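Local coordinates for putative sugar binding protein (Bacteroides vulgatus ATCC 8482, PDB 3KEZ) that probably binds sugars or related nutrients at the bacterial outer membrane, as a calcium-containing member of the SusD family, at residues 80-85 with 132-137; 91-96 with 121-126; 283-288 with 311-316; 289-294 with 416-421. All coordinates share one frame; numbering follows the deposited sequence. Where two conformers were deposited one is given.

Contact 1 (80-85 with 132-137); sequences SHWSYL and RIFGYP. With EDO (1,2-ethanediol), chain E.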
# COMPACT_ATOMS: atom_id res chain seq x y z
N SER A 80 -8.13 -13.04 -7.07
CA SER A 80 -7.97 -11.72 -7.69
C SER A 80 -6.60 -11.08 -7.46
O SER A 80 -6.07 -10.46 -8.35
CB SER A 80 -9.04 -10.76 -7.16
OG SER A 80 -9.20 -10.94 -5.73
N HIS A 81 -6.07 -11.22 -6.24
CA HIS A 81 -4.79 -10.63 -5.92
C HIS A 81 -3.78 -11.19 -6.90
O HIS A 81 -3.04 -10.45 -7.51
CB HIS A 81 -4.35 -10.95 -4.49
CG HIS A 81 -5.41 -10.74 -3.45
ND1 HIS A 81 -6.48 -11.60 -3.27
CD2 HIS A 81 -5.55 -9.78 -2.51
CE1 HIS A 81 -7.23 -11.17 -2.27
NE2 HIS A 81 -6.68 -10.06 -1.79
N TRP A 82 -3.76 -12.52 -7.01
CA TRP A 82 -2.85 -13.22 -7.90
C TRP A 82 -3.00 -12.82 -9.39
O TRP A 82 -2.02 -12.36 -10.04
CB TRP A 82 -3.09 -14.72 -7.68
CG TRP A 82 -2.14 -15.63 -8.37
CD1 TRP A 82 -2.27 -16.15 -9.61
CD2 TRP A 82 -0.91 -16.15 -7.83
NE1 TRP A 82 -1.19 -16.97 -9.89
CE2 TRP A 82 -0.34 -16.97 -8.82
CE3 TRP A 82 -0.22 -15.96 -6.62
CZ2 TRP A 82 0.89 -17.64 -8.62
CZ3 TRP A 82 0.99 -16.63 -6.43
CH2 TRP A 82 1.53 -17.46 -7.43
N SER A 83 -4.24 -12.96 -9.89
CA SER A 83 -4.54 -12.71 -11.30
C SER A 83 -4.32 -11.27 -11.71
O SER A 83 -3.71 -11.02 -12.74
CB SER A 83 -5.96 -13.19 -11.70
OG SER A 83 -6.95 -12.96 -10.70
N TYR A 84 -4.77 -10.31 -10.89
CA TYR A 84 -4.64 -8.91 -11.22
C TYR A 84 -3.17 -8.46 -11.21
O TYR A 84 -2.70 -7.81 -12.15
CB TYR A 84 -5.48 -8.04 -10.28
CG TYR A 84 -6.89 -7.85 -10.77
CD1 TYR A 84 -7.79 -8.89 -10.71
CD2 TYR A 84 -7.32 -6.62 -11.32
CE1 TYR A 84 -9.08 -8.75 -11.19
CE2 TYR A 84 -8.63 -6.47 -11.82
CZ TYR A 84 -9.51 -7.54 -11.72
OH TYR A 84 -10.81 -7.46 -12.19
N LEU A 85 -2.42 -8.87 -10.19
CA LEU A 85 -1.01 -8.49 -10.13
C LEU A 85 -0.18 -9.11 -11.27
O LEU A 85 0.68 -8.44 -11.86
CB LEU A 85 -0.43 -8.76 -8.73
CG LEU A 85 -1.04 -7.80 -7.71
CD1 LEU A 85 -0.82 -8.23 -6.30
CD2 LEU A 85 -0.60 -6.33 -7.94
N ARG A 132 4.62 -9.98 -0.43
CA ARG A 132 4.15 -9.80 0.96
C ARG A 132 2.82 -10.49 1.27
O ARG A 132 2.57 -10.90 2.43
CB ARG A 132 4.16 -8.34 1.39
CG ARG A 132 3.26 -7.41 0.69
CD ARG A 132 3.55 -5.99 1.16
NE ARG A 132 2.68 -5.05 0.48
CZ ARG A 132 2.37 -3.82 0.88
NH1 ARG A 132 2.84 -3.32 2.01
NH2 ARG A 132 1.54 -3.10 0.14
N ILE A 133 1.99 -10.67 0.25
CA ILE A 133 0.70 -11.36 0.40
C ILE A 133 0.88 -12.88 0.52
O ILE A 133 0.23 -13.49 1.37
CB ILE A 133 -0.32 -11.00 -0.73
CG1 ILE A 133 -0.77 -9.55 -0.63
CG2 ILE A 133 -1.60 -11.95 -0.73
CD1 ILE A 133 -1.46 -9.03 -1.93
N PHE A 134 1.76 -13.46 -0.30
CA PHE A 134 1.84 -14.91 -0.44
C PHE A 134 3.11 -15.56 0.16
O PHE A 134 3.19 -16.79 0.16
CB PHE A 134 1.71 -15.33 -1.92
CG PHE A 134 0.33 -15.04 -2.52
CD1 PHE A 134 -0.74 -15.87 -2.27
CD2 PHE A 134 0.13 -13.90 -3.30
CE1 PHE A 134 -2.00 -15.58 -2.78
CE2 PHE A 134 -1.13 -13.63 -3.86
CZ PHE A 134 -2.19 -14.43 -3.58
N GLY A 135 4.04 -14.75 0.64
CA GLY A 135 5.30 -15.23 1.23
C GLY A 135 5.59 -14.62 2.59
O GLY A 135 5.27 -13.46 2.86
N TYR A 136 6.20 -15.41 3.48
CA TYR A 136 6.62 -14.92 4.79
C TYR A 136 7.55 -13.71 4.67
O TYR A 136 8.33 -13.60 3.73
CB TYR A 136 7.28 -16.04 5.60
CG TYR A 136 6.30 -17.05 6.06
CD1 TYR A 136 5.27 -16.70 6.91
CD2 TYR A 136 6.40 -18.37 5.69
CE1 TYR A 136 4.34 -17.65 7.36
CE2 TYR A 136 5.48 -19.30 6.13
CZ TYR A 136 4.46 -18.94 6.95
OH TYR A 136 3.55 -19.88 7.39
N PRO A 137 7.45 -12.77 5.62
CA PRO A 137 8.29 -11.55 5.61
C PRO A 137 9.77 -11.87 5.53
O PRO A 137 10.24 -12.83 6.17
CB PRO A 137 7.99 -10.89 6.96
CG PRO A 137 7.36 -11.96 7.77
CD PRO A 137 6.67 -12.88 6.86
C1 EDO E . 6.36 -20.55 2.68
O1 EDO E . 7.67 -20.92 2.24
C2 EDO E . 5.87 -19.20 2.14
O2 EDO E . 6.78 -18.08 2.30

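Contact 2 (91-96 with 121-126); sequences NCNLIL and AIRGMA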
# COMPACT_ATOMS: atom_id res chain seq x y z
N ASN A 91 1.82 -6.93 -18.62
CA ASN A 91 1.81 -5.72 -19.46
C ASN A 91 3.02 -4.80 -19.25
O ASN A 91 3.47 -4.10 -20.19
CB ASN A 91 0.47 -4.99 -19.31
CG ASN A 91 -0.66 -5.74 -20.02
OD1 ASN A 91 -0.72 -5.74 -21.24
ND2 ASN A 91 -1.49 -6.44 -19.26
N CYS A 92 3.55 -4.80 -18.02
CA CYS A 92 4.81 -4.13 -17.77
C CYS A 92 5.92 -4.78 -18.58
O CYS A 92 6.70 -4.09 -19.18
CB CYS A 92 5.19 -4.17 -16.29
SG CYS A 92 4.11 -3.16 -15.19
N ASN A 93 5.99 -6.12 -18.56
CA ASN A 93 6.93 -6.90 -19.38
C ASN A 93 6.80 -6.61 -20.85
O ASN A 93 7.81 -6.43 -21.53
CB ASN A 93 6.74 -8.40 -19.14
CG ASN A 93 7.09 -8.80 -17.71
OD1 ASN A 93 7.68 -8.00 -16.97
ND2 ASN A 93 6.74 -10.02 -17.31
N LEU A 94 5.56 -6.54 -21.34
CA LEU A 94 5.31 -6.15 -22.73
C LEU A 94 6.00 -4.83 -23.04
O LEU A 94 6.71 -4.72 -24.06
CB LEU A 94 3.81 -6.05 -23.03
CG LEU A 94 3.43 -5.65 -24.46
CD1 LEU A 94 3.93 -6.67 -25.50
CD2 LEU A 94 1.93 -5.45 -24.58
N ILE A 95 5.82 -3.85 -22.17
CA ILE A 95 6.45 -2.55 -22.37
C ILE A 95 7.97 -2.71 -22.34
O ILE A 95 8.68 -2.20 -23.21
CB ILE A 95 6.03 -1.51 -21.30
CG1 ILE A 95 4.64 -1.00 -21.59
CG2 ILE A 95 7.04 -0.30 -21.25
CD1 ILE A 95 3.95 -0.27 -20.38
N LEU A 96 8.46 -3.39 -21.31
CA LEU A 96 9.90 -3.38 -21.02
C LEU A 96 10.69 -4.13 -22.08
O LEU A 96 11.81 -3.74 -22.39
CB LEU A 96 10.19 -3.87 -19.59
CG LEU A 96 9.70 -2.86 -18.56
CD1 LEU A 96 9.74 -3.41 -17.14
CD2 LEU A 96 10.50 -1.50 -18.73
N ALA A 121 8.58 0.76 -12.13
CA ALA A 121 8.02 1.00 -10.80
C ALA A 121 6.79 0.15 -10.51
O ALA A 121 6.68 -0.46 -9.45
CB ALA A 121 7.73 2.51 -10.61
N ILE A 122 5.89 0.06 -11.48
CA ILE A 122 4.70 -0.73 -11.38
C ILE A 122 5.03 -2.21 -11.24
O ILE A 122 4.47 -2.86 -10.40
CB ILE A 122 3.74 -0.45 -12.56
CG1 ILE A 122 3.17 0.96 -12.41
CG2 ILE A 122 2.54 -1.40 -12.58
CD1 ILE A 122 2.48 1.53 -13.67
N ARG A 123 5.96 -2.73 -12.03
CA ARG A 123 6.35 -4.14 -11.89
C ARG A 123 6.91 -4.43 -10.50
O ARG A 123 6.62 -5.48 -9.93
CB ARG A 123 7.33 -4.59 -12.97
CG ARG A 123 7.54 -6.11 -12.99
CD ARG A 123 8.28 -6.53 -14.26
NE ARG A 123 9.67 -6.06 -14.25
CZ ARG A 123 10.55 -6.22 -15.24
NH1 ARG A 123 10.21 -6.86 -16.36
NH2 ARG A 123 11.79 -5.76 -15.09
N GLY A 124 7.74 -3.51 -9.97
CA GLY A 124 8.29 -3.65 -8.63
C GLY A 124 7.20 -3.64 -7.55
O GLY A 124 7.22 -4.46 -6.64
N MSE A 125 6.27 -2.68 -7.67
CA MSE A 125 5.12 -2.60 -6.79
C MSE A 125 4.32 -3.88 -6.82
O MSE A 125 3.94 -4.42 -5.77
CB MSE A 125 4.23 -1.42 -7.17
CG MSE A 125 3.03 -1.25 -6.28
SE MSE A 125 1.88 0.15 -7.04
CE MSE A 125 3.18 1.60 -7.13
N ALA A 126 4.02 -4.34 -8.02
CA ALA A 126 3.12 -5.51 -8.15
C ALA A 126 3.80 -6.77 -7.59
O ALA A 126 3.14 -7.57 -6.89
CB ALA A 126 2.69 -5.70 -9.61

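Contact 3 (283-288 with 311-316); sequences DMCITC and KYYAYV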
# COMPACT_ATOMS: atom_id res chain seq x y z
N ASP A 283 -18.66 -1.85 6.01
CA ASP A 283 -17.97 -3.13 5.84
C ASP A 283 -16.80 -3.27 6.80
O ASP A 283 -16.63 -4.31 7.43
CB ASP A 283 -17.50 -3.28 4.40
CG ASP A 283 -17.30 -4.71 4.01
OD1 ASP A 283 -16.17 -5.21 4.22
OD2 ASP A 283 -18.29 -5.35 3.55
N MSE A 284 -16.00 -2.22 6.92
CA MSE A 284 -14.83 -2.27 7.78
C MSE A 284 -14.73 -0.99 8.62
O MSE A 284 -14.98 0.11 8.11
CB MSE A 284 -13.57 -2.53 6.95
CG MSE A 284 -13.31 -1.49 5.88
SE MSE A 284 -11.80 -1.84 4.68
CE MSE A 284 -10.33 -1.28 5.77
N CYS A 285 -14.42 -1.15 9.92
CA CYS A 285 -14.36 -0.01 10.85
C CYS A 285 -13.10 -0.10 11.71
O CYS A 285 -12.36 -1.10 11.66
CB CYS A 285 -15.59 -0.02 11.75
SG CYS A 285 -15.70 -1.52 12.76
N ILE A 286 -12.85 0.93 12.52
CA ILE A 286 -11.72 0.87 13.45
C ILE A 286 -12.07 -0.05 14.62
O ILE A 286 -13.23 -0.21 14.96
CB ILE A 286 -11.29 2.23 13.98
CG1 ILE A 286 -12.35 2.85 14.88
CG2 ILE A 286 -10.86 3.18 12.84
CD1 ILE A 286 -11.98 4.24 15.41
N THR A 287 -11.07 -0.68 15.22
CA THR A 287 -11.26 -1.44 16.45
C THR A 287 -11.38 -0.47 17.65
O THR A 287 -10.94 0.69 17.57
CB THR A 287 -10.11 -2.41 16.70
OG1 THR A 287 -8.89 -1.66 16.64
CG2 THR A 287 -10.10 -3.56 15.60
N CYS A 288 -11.97 -0.93 18.74
CA CYS A 288 -12.02 -0.10 19.95
C CYS A 288 -10.64 0.29 20.47
O CYS A 288 -10.42 1.43 20.91
CB CYS A 288 -12.78 -0.82 21.05
SG CYS A 288 -14.55 -0.99 20.66
N LYS A 311 -23.63 5.99 17.84
CA LYS A 311 -22.61 5.64 18.81
C LYS A 311 -22.26 4.16 18.65
O LYS A 311 -22.04 3.47 19.64
CB LYS A 311 -23.05 5.98 20.25
CG LYS A 311 -23.16 7.48 20.55
CD LYS A 311 -23.08 7.83 22.06
CE LYS A 311 -22.66 9.30 22.31
NZ LYS A 311 -21.37 9.73 21.64
N TYR A 312 -22.20 3.67 17.40
CA TYR A 312 -22.04 2.23 17.15
C TYR A 312 -20.67 1.82 16.58
O TYR A 312 -20.09 0.84 17.04
CB TYR A 312 -23.10 1.73 16.19
CG TYR A 312 -24.50 2.17 16.52
CD1 TYR A 312 -24.97 2.19 17.85
CD2 TYR A 312 -25.38 2.58 15.50
CE1 TYR A 312 -26.28 2.61 18.15
CE2 TYR A 312 -26.69 3.00 15.80
CZ TYR A 312 -27.13 3.01 17.11
OH TYR A 312 -28.41 3.43 17.37
N TYR A 313 -20.24 2.53 15.53
CA TYR A 313 -19.03 2.27 14.79
C TYR A 313 -18.39 3.57 14.33
O TYR A 313 -19.07 4.59 14.17
CB TYR A 313 -19.32 1.51 13.51
CG TYR A 313 -20.11 0.28 13.68
CD1 TYR A 313 -19.50 -0.90 14.07
CD2 TYR A 313 -21.47 0.26 13.40
CE1 TYR A 313 -20.22 -2.05 14.24
CE2 TYR A 313 -22.21 -0.91 13.55
CZ TYR A 313 -21.57 -2.06 13.97
OH TYR A 313 -22.26 -3.23 14.11
N ALA A 314 -17.08 3.52 14.12
CA ALA A 314 -16.35 4.64 13.56
C ALA A 314 -15.65 4.16 12.30
O ALA A 314 -14.82 3.23 12.33
CB ALA A 314 -15.35 5.18 14.55
N TYR A 315 -15.97 4.81 11.18
CA TYR A 315 -15.36 4.52 9.90
C TYR A 315 -14.22 5.51 9.63
O TYR A 315 -14.23 6.63 10.14
CB TYR A 315 -16.42 4.61 8.80
CG TYR A 315 -17.44 3.53 8.96
CD1 TYR A 315 -17.24 2.30 8.37
CD2 TYR A 315 -18.54 3.68 9.81
CE1 TYR A 315 -18.10 1.27 8.58
CE2 TYR A 315 -19.44 2.64 10.01
CZ TYR A 315 -19.21 1.44 9.37
OH TYR A 315 -20.04 0.39 9.52
N VAL A 316 -13.23 5.08 8.85
CA VAL A 316 -12.14 5.96 8.47
C VAL A 316 -12.53 6.68 7.19
O VAL A 316 -12.60 6.09 6.13
CB VAL A 316 -10.83 5.19 8.30
CG1 VAL A 316 -9.69 6.14 7.87
CG2 VAL A 316 -10.49 4.46 9.62
O HOH W 1 -13.68 2.46 7.77
O HOH W 2 -15.80 1.27 15.12

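Contact 4 (289-294 with 416-421); sequences SFYQLL and DSDINK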
# COMPACT_ATOMS: atom_id res chain seq x y z
N SER A 289 -9.73 -0.67 20.48
CA SER A 289 -8.36 -0.41 20.93
C SER A 289 -7.69 0.70 20.10
O SER A 289 -6.98 1.53 20.66
CB SER A 289 -7.49 -1.68 20.91
OG SER A 289 -7.44 -2.33 19.64
N PHE A 290 -7.94 0.74 18.79
CA PHE A 290 -7.33 1.79 17.97
C PHE A 290 -8.00 3.16 18.26
O PHE A 290 -7.32 4.17 18.36
CB PHE A 290 -7.40 1.51 16.48
CG PHE A 290 -6.88 2.66 15.66
CD1 PHE A 290 -5.53 2.86 15.53
CD2 PHE A 290 -7.74 3.55 15.05
CE1 PHE A 290 -5.03 3.92 14.77
CE2 PHE A 290 -7.26 4.61 14.34
CZ PHE A 290 -5.88 4.79 14.18
N TYR A 291 -9.32 3.17 18.37
CA TYR A 291 -10.03 4.39 18.77
C TYR A 291 -9.50 4.94 20.10
O TYR A 291 -9.24 6.14 20.23
CB TYR A 291 -11.53 4.14 18.84
CG TYR A 291 -12.36 5.34 19.20
CD1 TYR A 291 -12.19 6.55 18.53
CD2 TYR A 291 -13.30 5.28 20.22
CE1 TYR A 291 -12.95 7.65 18.85
CE2 TYR A 291 -14.06 6.39 20.56
CZ TYR A 291 -13.89 7.56 19.87
OH TYR A 291 -14.62 8.63 20.21
N GLN A 292 -9.31 4.05 21.09
CA GLN A 292 -8.77 4.46 22.39
C GLN A 292 -7.33 4.99 22.32
O GLN A 292 -7.02 6.01 22.96
CB GLN A 292 -8.92 3.35 23.40
CG GLN A 292 -10.41 3.17 23.73
CD GLN A 292 -10.69 2.03 24.67
OE1 GLN A 292 -9.81 1.22 25.00
NE2 GLN A 292 -11.96 1.93 25.08
N LEU A 293 -6.48 4.33 21.54
CA LEU A 293 -5.12 4.84 21.25
C LEU A 293 -5.17 6.23 20.62
O LEU A 293 -4.41 7.13 21.03
CB LEU A 293 -4.36 3.84 20.34
CG LEU A 293 -3.26 4.22 19.32
CD1 LEU A 293 -2.77 2.97 18.68
CD2 LEU A 293 -3.68 5.12 18.20
N LEU A 294 -6.05 6.41 19.64
CA LEU A 294 -6.08 7.65 18.87
C LEU A 294 -6.60 8.78 19.76
O LEU A 294 -6.05 9.87 19.75
CB LEU A 294 -6.90 7.52 17.57
CG LEU A 294 -6.80 8.67 16.54
CD1 LEU A 294 -5.37 8.91 16.07
CD2 LEU A 294 -7.75 8.48 15.31
N ASP A 416 -15.89 0.24 24.03
CA ASP A 416 -16.01 1.69 24.15
C ASP A 416 -17.46 2.09 23.90
O ASP A 416 -18.05 1.66 22.91
CB ASP A 416 -15.10 2.36 23.12
CG ASP A 416 -14.85 3.84 23.44
OD1 ASP A 416 -15.79 4.65 23.37
OD2 ASP A 416 -13.69 4.18 23.76
N SER A 417 -18.01 2.94 24.77
CA SER A 417 -19.38 3.33 24.64
C SER A 417 -19.61 4.34 23.50
O SER A 417 -20.75 4.55 23.11
CB SER A 417 -19.90 3.87 25.99
OG SER A 417 -19.04 4.89 26.47
N ASP A 418 -18.56 4.95 22.94
CA ASP A 418 -18.75 5.85 21.77
C ASP A 418 -18.97 5.05 20.49
O ASP A 418 -19.46 5.59 19.49
CB ASP A 418 -17.54 6.76 21.53
CG ASP A 418 -17.39 7.88 22.55
OD1 ASP A 418 -18.40 8.28 23.16
OD2 ASP A 418 -16.23 8.37 22.66
N ILE A 419 -18.53 3.78 20.50
CA ILE A 419 -18.69 2.89 19.36
C ILE A 419 -19.13 1.53 19.88
O ILE A 419 -18.39 0.54 19.82
CB ILE A 419 -17.41 2.79 18.50
CG1 ILE A 419 -16.16 2.47 19.35
CG2 ILE A 419 -17.26 4.07 17.71
CD1 ILE A 419 -14.90 2.40 18.54
N ASN A 420 -20.36 1.50 20.39
CA ASN A 420 -20.79 0.43 21.28
C ASN A 420 -21.18 -0.85 20.58
O ASN A 420 -21.49 -1.82 21.25
CB ASN A 420 -21.91 0.89 22.25
CG ASN A 420 -23.23 1.19 21.56
OD1 ASN A 420 -23.52 0.66 20.50
ND2 ASN A 420 -24.04 2.03 22.19
N LYS A 421 -21.17 -0.87 19.25
CA LYS A 421 -21.39 -2.12 18.51
C LYS A 421 -20.12 -2.74 17.95
O LYS A 421 -20.16 -3.81 17.33
CB LYS A 421 -22.41 -1.91 17.39
CG LYS A 421 -23.83 -1.70 17.90
CD LYS A 421 -24.81 -1.37 16.78
CE LYS A 421 -26.17 -1.00 17.37
NZ LYS A 421 -26.92 -0.10 16.47

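Contact 1 (80-85 with 132-137)
Phe134, at the end of helix 109-134, and Trp82, in the first turn of helix 80-96, form a T-shaped (edge-to-face) pair. The six-membered ring of Trp82 turns its edge to one face of Phe134, with planes at 90° and centroids 5.2 Å apart. From CB of Phe134, the first torsion sets CG anti to the residue's own carbonyl carbon (chi1 -66°) and carries the ring across to the other helix. Along the rim nearest Trp82, Phe134 CD2 comes to 3.9 Å from Trp82 CE3. CE2 is nearer, 3.7 Å from Trp82 CE3, and CZ turns toward His81, lying 4.2 Å from His81 CB. A single indole carbon thus sits over the rim of the phenyl ring. The opposite face is covered by Ile133 CG2 of its own helix, 3.5 Å above the ring plane. Both helices belong to the mainly helical N-terminal region of this SusD-family protein, a region assigned to the TPR clan, and the contact is buried within it. Ile133 sends its other branch across at about a right angle to His81, with Ile133 CD1 4.2 Å from His81 CD2, and Leu44 of helix 43-50 packs on both residues. At Gly135 the chain leaves the helix, and Tyr136 N donates to O2 of a 1,2-ethanediol, probably from the crystallisation liquor, at 3.0 Å. Beside this diol lies the Tyr136 ring, which also makes a cation-pi contact with Lys140. With an alanine here, Lys140 would probably lose its aromatic partner and the diol its side wall, while the backbone bond could persist.

Contact 2 (91-96 with 121-126)
Arg123 reaches from helix 109-134 to Asn93 and Leu96 of helix 80-96, where two nearly antiparallel helices of the TPR-clan region pack together; their short segments approach to 9.7 Å between axes and run at 149°. The guanidinium is held at its edge and over one face. At the edge, Arg123 NH1 donates to Asn93 OD1 at 2.8 Å with an N-H...O angle of 169°. The acceptor lies in the guanidinium plane, although the donor is tilted from the carbonyl plane of the amide. Over the face sits the methyl Leu96 CD1, above the centre of the group and 3.5 Å from Arg123 CZ. A bend at the third torsion (chi3 69°) folds the arginine chain so that its end comes alongside the Asn93 oxygen, which also lies 3.1 Å from Arg123 CD. Nearer the backbones, Cys92 CB and Arg123 CB approach to 4.0 Å, these two residues having the nearest CA atoms across the segments. In the next shell, Asp176 forms a salt bridge with Arg123 NE, so NE as well as NH1 is tied down and the group is kept from turning. Asn93 in turn is steadied through ND2, which donates to the backbone oxygens of Val151 and Glu153, leaving OD1 turned to the arginine. An alanine at Arg123 would probably strand Asp176 without its counter-charge and Asn93 OD1 without its donor in a buried place. Ile122, one residue earlier, packs its CG2 methyl against the cysteine sulfur, with Ile122 CG2 3.5 Å from Cys92 SG.

Contact 3 (283-288 with 311-316)
Two short strands from separate two-stranded antiparallel sheets cross here, almost at right angles: 284-286, which pairs with 55-57, and 313-316, which pairs with 306-309. The short segments come within 5.0 Å between axes at an angle of 103°, so they touch at one crossing point rather than along a ladder. There Ile286 N donates to Ala314 O at 3.0 Å and 172°, the donor lying nearly on the extension of the C=O bond. Two waters take over where the strands diverge. One donates to Met284 O and accepts from Val316 N at 2.9 Å; the other donates to Ile286 O and accepts from Ala314 N at 2.8 Å. Side chains close over the crossing. Ile286 holds CG1 between its backbone N and carbonyl carbon (chi1 67°), an arrangement that brings the tip CD1 to 3.6 Å from Ala314 CB. Its other branch presses on the valine, Ile286 CG2 standing 3.5 Å from Val316 CG2, tighter than usual for two methyls. Cys285 SG makes an oblique sulfur-aromatic contact with Tyr313, 4.1 Å from Tyr313 CD1. The ring of Tyr315 reaches back to the first strand, bringing Tyr315 CD1 to 3.2 Å from Met284 O, with Cys285 CB oblique to the ring. Thr287, just beyond the crossing, is the N-cap of helix 288-295, its OG1 making a weak bond to Phe290 N. Strand 313-316 is the second arm of a beta-hairpin with 306-309 that carries a classic beta bulge, Tyr312 and Tyr313 both facing Asp309.

Contact 4 (289-294 with 416-421)
Gln292 of helix 288-295 and Asp416 of the 416-421 loop are joined by a side-chain hydrogen bond, Gln292 NE2 donating to Asp416 OD2 at 3.1 Å with an angle of 164°. The acceptor lies in the amide plane, while the carboxylate oxygen is met on its anti side, 24° out of the carboxylate plane. Lys295 forms a salt bridge to the same OD2, which therefore carries a charged and a neutral donor. Gln292 NE2 also makes a weak bond to Lys415 O. The other oxygen, Asp416 OD1, is used within the loop, accepting from Asp418 N at 2.8 Å through its anti lone pair. Tyr291, with CG anti to the backbone N (chi1 -178°), extends its ring across to this loop. Asp418 OD2 lies at the edge of that ring, near its plane, with Tyr291 OH 2.9 Å from Asp418 OD2, and Asp418 OD1 has a long, weak ion pair with Lys311. Apolar contact is added by Ile419 CD1, 3.7 Å from Tyr291 CD2. The loop's own backbone contributes a bond from Ile419 N to Asp416 O at 3.2 Å. The bond from Asp418 N to Asp416 OD1 makes this an Asx turn.

Overall arrangement
The four contacts form two pairs. Contacts 1 and 2 both join helices 80-96 and 109-134, contact 2 nested along the chain inside contact 1; their centres lie 15 Å apart, and Leu85 CD2 packs 3.7 Å from Ala126 CB between them. Contacts 3 and 4 are closer, 8 Å between centres, and their segments alternate in sequence, strand 284-286 leading into helix 288-295. The loop 416-421 also runs beside the hairpin, with a probable hydrogen bond from Asn420 N to Lys311 O at 2.7 Å. Contacts 2 and 4 stand 41 Å apart between centres, across the chain's centre. All four lie away from the calcium site formed by Asn261, Gln322, Glu325, Asp329 and Asn331.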